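Local coordinates for protein alpha-11 giardin (PDB 2II2) that binds calcium as an unusual member of the annexin family, probably attaches to phosphatidylserine-containing membranes, and may help organise the cytoskeleton of the parasite Giardia, at residues Ile193-Arg196 / Phe197-Thr201; Cys142-Ala145 / Ile146-Arg150. One frame throughout, in Å; residues are numbered along the deposited sequence.

Interaction 1 of 2, residues Ile193-Arg196 / Phe197-Thr201; sequences INHR and FEVLT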
loop_
_atom_site.group_PDB
_atom_site.type_symbol
_atom_site.label_atom_id
_atom_site.label_comp_id
_atom_site.label_asym_id
_atom_site.label_seq_id
_atom_site.Cartn_x
_atom_site.Cartn_y
_atom_site.Cartn_z
ATOM N N ILE A 193 19.801 13.620 4.801
ATOM C CA ILE A 193 20.478 12.799 3.811
ATOM C C ILE A 193 19.912 13.087 2.425
ATOM O O ILE A 193 20.671 13.252 1.454
ATOM C CB ILE A 193 20.361 11.302 4.169
ATOM C CG1 ILE A 193 21.156 10.999 5.451
ATOM C CG2 ILE A 193 20.771 10.415 2.997
ATOM C CD1 ILE A 193 20.758 9.646 6.073
ATOM N N ASN A 194 18.578 13.157 2.358
ATOM C CA ASN A 194 17.900 13.439 1.122
ATOM C C ASN A 194 18.311 14.788 0.534
ATOM O O ASN A 194 18.629 14.889 -0.663
ATOM C CB ASN A 194 16.392 13.365 1.354
ATOM C CG ASN A 194 15.605 13.627 0.119
ATOM O OD1 ASN A 194 15.669 12.849 -0.849
ATOM N ND2 ASN A 194 14.822 14.706 0.124
ATOM N N HIS A 195 18.315 15.819 1.363
ATOM C CA HIS A 195 18.722 17.119 0.879
ATOM C C HIS A 195 20.159 17.105 0.395
ATOM O O HIS A 195 20.470 17.654 -0.673
ATOM C CB HIS A 195 18.549 18.147 1.991
ATOM C CG HIS A 195 19.132 19.491 1.662
ATOM N ND1 HIS A 195 18.690 20.239 0.595
ATOM C CD2 HIS A 195 20.110 20.213 2.254
ATOM C CE1 HIS A 195 19.366 21.373 0.546
ATOM N NE2 HIS A 195 20.237 21.382 1.539
ATOM N N ARG A 196 21.046 16.468 1.163
ATOM C CA ARG A 196 22.465 16.436 0.768
ATOM C C ARG A 196 22.624 15.700 -0.562
ATOM O O ARG A 196 23.446 16.113 -1.404
ATOM C CB ARG A 196 23.300 15.776 1.868
ATOM C CG ARG A 196 23.485 16.602 3.164
ATOM C CD ARG A 196 24.509 15.976 4.090
ATOM N NE ARG A 196 25.872 16.491 3.915
ATOM C CZ ARG A 196 26.379 17.543 4.555
ATOM N NH1 ARG A 196 25.640 18.224 5.423
ATOM N NH2 ARG A 196 27.630 17.926 4.321
ATOM N N PHE A 197 21.853 14.623 -0.759
ATOM C CA PHE A 197 21.935 13.889 -2.019
ATOM C C PHE A 197 21.551 14.807 -3.173
ATOM O O PHE A 197 22.184 14.803 -4.215
ATOM C CB PHE A 197 21.003 12.681 -1.975
ATOM C CG PHE A 197 21.020 11.853 -3.240
ATOM C CD1 PHE A 197 21.823 10.725 -3.326
ATOM C CD2 PHE A 197 20.229 12.185 -4.322
ATOM C CE1 PHE A 197 21.838 9.950 -4.450
ATOM C CE2 PHE A 197 20.211 11.399 -5.483
ATOM C CZ PHE A 197 21.025 10.277 -5.542
ATOM N N GLU A 198 20.494 15.586 -3.005
ATOM C CA GLU A 198 20.023 16.482 -4.073
ATOM C C GLU A 198 21.095 17.522 -4.389
ATOM O O GLU A 198 21.343 17.834 -5.551
ATOM C CB GLU A 198 18.701 17.136 -3.684
ATOM C CG GLU A 198 17.549 16.137 -3.728
ATOM C CD GLU A 198 16.187 16.766 -3.588
ATOM O OE1 GLU A 198 16.096 17.962 -3.238
ATOM O OE2 GLU A 198 15.204 16.035 -3.828
ATOM N N VAL A 199 21.765 18.035 -3.363
ATOM C CA VAL A 199 22.806 19.025 -3.560
ATOM C C VAL A 199 24.005 18.388 -4.274
ATOM O O VAL A 199 24.554 18.953 -5.217
ATOM C CB VAL A 199 23.242 19.662 -2.219
ATOM C CG1 VAL A 199 24.479 20.564 -2.400
ATOM C CG2 VAL A 199 22.096 20.464 -1.601
ATOM N N LEU A 200 24.411 17.213 -3.812
ATOM C CA LEU A 200 25.559 16.504 -4.378
ATOM C C LEU A 200 25.385 16.104 -5.851
ATOM O O LEU A 200 26.342 16.107 -6.648
ATOM C CB LEU A 200 25.793 15.218 -3.577
ATOM C CG LEU A 200 26.513 15.240 -2.232
ATOM C CD1 LEU A 200 26.515 13.860 -1.604
ATOM C CD2 LEU A 200 27.942 15.708 -2.419
ATOM N N THR A 201 24.165 15.726 -6.225
ATOM C CA THR A 201 23.959 15.091 -7.524
ATOM C C THR A 201 23.165 15.916 -8.533
ATOM O O THR A 201 23.202 15.634 -9.736
ATOM C CB THR A 201 23.167 13.752 -7.383
ATOM O OG1 THR A 201 21.843 14.022 -6.923
ATOM C CG2 THR A 201 23.868 12.772 -6.466
HETATM O O HOH W 1 15.172 13.384 -3.412
HETATM O O HOH W 2 17.520 19.989 -1.935
#
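Phe-197, whose N bonds back to Ile-193 O, offers its own O to two donors of Thr-201. Thr-201 N lies 3.0 Å from Phe-197 O, and Thr-201 OG1 reaches the same oxygen at 2.8 Å from the opposite face of the carbonyl plane. This double grip sits in the last turn of helix 187-201, and Thr-201 OG1 also takes part in a hydrogen bond with Lys-203 N just beyond it. The threonine methyl, CG2, comes to rest over the centre of the Phe-197 ring, 3.8 Å above its plane.

One residue further on, the Glu-198 carboxylate reaches back along the helix through water. Its CG is anti to the carbonyl carbon (chi1 -72°) and the chain stays extended, which takes the carboxylate out beside Asn-194 and His-195. One water donates to both Asn-194 OD1 and Glu-198 OE2, a bridge between amide and carboxylate planes turned 58° apart. A second water donates to Glu-198 OE1, 2.8 Å away, and also bonds His-195 ND1, so each carboxylate oxygen has its own water-mediated partner. On the exposed side of the turn, Val-199 CG2 makes a CH-pi contact over one face of the His-195 ring, 3.9 Å from the centroid and offset toward the rim.

Arg-196 and Leu-200 face helix 156-169, touching Val-156, Ala-157 and Glu-161. Phe-197 packs on Val-205 and Ala-208 of helix 205-212, while Asn-194 meets His-226 and Leu-230 of helix 216-230.

Interaction 2 of 2, residues Cys142-Ala145 / Ile146-Arg150; sequences CHLA and IRENR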
loop_
_atom_site.group_PDB
_atom_site.type_symbol
_atom_site.label_atom_id
_atom_site.label_comp_id
_atom_site.label_asym_id
_atom_site.label_seq_id
_atom_site.Cartn_x
_atom_site.Cartn_y
_atom_site.Cartn_z
ATOM N N CYS A 142 11.887 -6.608 1.840
ATOM C CA CYS A 142 10.919 -7.412 2.594
ATOM C C CYS A 142 11.486 -7.819 3.952
ATOM O O CYS A 142 10.865 -7.616 5.013
ATOM C CB CYS A 142 10.482 -8.654 1.837
ATOM S SG CYS A 142 9.541 -8.282 0.335
ATOM N N HIS A 143 12.677 -8.411 3.922
ATOM C CA HIS A 143 13.279 -8.933 5.144
ATOM C C HIS A 143 13.677 -7.819 6.114
ATOM O O HIS A 143 13.413 -7.882 7.321
ATOM C CB HIS A 143 14.528 -9.755 4.819
ATOM C CG HIS A 143 14.242 -11.094 4.220
ATOM N ND1 HIS A 143 14.480 -12.268 4.903
ATOM C CD2 HIS A 143 13.785 -11.451 2.994
ATOM C CE1 HIS A 143 14.188 -13.291 4.113
ATOM N NE2 HIS A 143 13.769 -12.826 2.948
ATOM N N LEU A 144 14.382 -6.814 5.602
ATOM C CA LEU A 144 14.907 -5.785 6.500
ATOM C C LEU A 144 13.802 -4.903 7.072
ATOM O O LEU A 144 13.900 -4.448 8.210
ATOM C CB LEU A 144 16.030 -4.949 5.870
ATOM C CG LEU A 144 17.281 -5.742 5.476
ATOM C CD1 LEU A 144 18.353 -4.800 4.921
ATOM C CD2 LEU A 144 17.832 -6.604 6.603
ATOM N N ALA A 145 12.726 -4.698 6.315
ATOM C CA ALA A 145 11.597 -3.926 6.825
ATOM C C ALA A 145 11.063 -4.500 8.132
ATOM O O ALA A 145 10.670 -3.759 9.033
ATOM C CB ALA A 145 10.458 -3.870 5.794
ATOM N N ILE A 146 11.014 -5.821 8.227
ATOM C CA ILE A 146 10.462 -6.430 9.419
ATOM C C ILE A 146 11.510 -6.732 10.501
ATOM O O ILE A 146 11.158 -6.889 11.659
ATOM C CB ILE A 146 9.493 -7.605 9.098
ATOM C CG1 ILE A 146 10.235 -8.790 8.485
ATOM C CG2 ILE A 146 8.273 -7.116 8.223
ATOM C CD1 ILE A 146 9.365 -10.080 8.431
ATOM N N ARG A 147 12.795 -6.771 10.139
ATOM C CA ARG A 147 13.870 -7.087 11.086
ATOM C C ARG A 147 14.497 -5.873 11.743
ATOM O O ARG A 147 14.906 -5.960 12.899
ATOM C CB ARG A 147 14.967 -7.874 10.379
ATOM C CG ARG A 147 14.648 -9.336 10.138
ATOM C CD ARG A 147 15.638 -9.990 9.187
ATOM N NE ARG A 147 17.026 -9.550 9.357
ATOM C CZ ARG A 147 17.974 -9.661 8.423
ATOM N NH1 ARG A 147 17.703 -10.201 7.229
ATOM N NH2 ARG A 147 19.203 -9.224 8.672
ATOM N N GLU A 148 14.616 -4.767 11.009
ATOM C CA GLU A 148 15.493 -3.682 11.434
ATOM C C GLU A 148 14.745 -2.478 11.958
ATOM O O GLU A 148 13.679 -2.118 11.446
ATOM C CB GLU A 148 16.368 -3.239 10.260
ATOM C CG GLU A 148 17.343 -4.297 9.772
ATOM C CD GLU A 148 18.529 -4.443 10.698
ATOM O OE1 GLU A 148 18.749 -3.531 11.521
ATOM O OE2 GLU A 148 19.246 -5.458 10.590
ATOM N N ASN A 149 15.378 -1.814 12.922
ATOM C CA ASN A 149 14.848 -0.609 13.522
ATOM C C ASN A 149 15.596 0.610 13.008
ATOM O O ASN A 149 16.664 0.487 12.379
ATOM C CB ASN A 149 14.949 -0.667 15.050
ATOM C CG ASN A 149 14.254 -1.872 15.641
ATOM O OD1 ASN A 149 13.213 -2.299 15.159
ATOM N ND2 ASN A 149 14.830 -2.421 16.714
ATOM N N ARG A 150 14.999 1.779 13.232
ATOM C CA ARG A 150 15.594 3.066 12.865
ATOM C C ARG A 150 16.464 3.551 14.050
ATOM O O ARG A 150 16.044 3.470 15.209
ATOM C CB ARG A 150 14.487 4.091 12.503
ATOM C CG ARG A 150 13.494 3.657 11.352
ATOM C CD ARG A 150 12.218 4.558 11.189
ATOM N NE ARG A 150 12.447 5.675 10.267
ATOM C CZ ARG A 150 11.570 6.597 9.860
ATOM N NH1 ARG A 150 10.298 6.611 10.239
ATOM N NH2 ARG A 150 12.002 7.513 9.002
HETATM O O HOH W 3 16.097 -12.564 7.102
#
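Leu-144 O takes the one backbone bond between these segments that is not weak, from Glu-148 N at 2.9 Å with an N-H...O angle of 154°. Just behind it the helical pattern frays. Arg-147 N divides its hydrogen between His-143 O and Leu-144 O, both bonds weak, and Ile-146 N gives His-143 O a further weak bond at 3.3 Å. Cys-142 O is passed by: Ile-146 N stays 3.7 Å from it, and this buried oxygen has no polar partner in the model. Hydrocarbon lies against it instead, because Ile-146 holds CG1 in the crowded position between backbone N and carbonyl carbon (chi1 67°), close to both Cys-142 O and His-143 O.

This is the C-terminal end of helix 137-147, in the all-helical annexin fold, and Glu-148 is the first residue to leave helical geometry. Arg-109 NH1 receives the departing chain, hydrogen-bonding Ala-145 O and Glu-148 O. Glu-148 OE2 forms a salt bridge with Arg-180 NH1 of helix 175-184, the helix on which Leu-144 also packs.

Arg-147 folds back over the preceding turn, its chain bent at chi3, and lays one face of the guanidinium on Leu-144 CD2, which stands 3.4 Å above the plane and off toward the rim. NH1 meanwhile lies on the His-143 side, where a water joins the two side chains, 2.7 Å from His-143 ND1 and accepting a weak bond from Arg-147 NH1. At its other nitrogen the His-143 ring is held by a direct hydrogen bond between NE2 and Ile-132 O, so both ring nitrogens have partners.

From the N terminus, interaction 2 comes first, at the end of helix 137-147, and interaction 1 follows on the last turns of helix 187-201. Both are local, each within one unbroken run of chain, so neither closes a long loop, and they stand in series without nesting or crossing. Their centres are 24 Å apart and their nearest atoms about 9 Å, so they do not meet. Helices 156-169 and 175-184 lie between them in the chain: interaction 2 packs on 175-184, interaction 1 on 156-169. Ser-185 serves both neighbourhoods: its O accepts a hydrogen bond from Arg-150 NE, and the Ile-193 side chain packs against it.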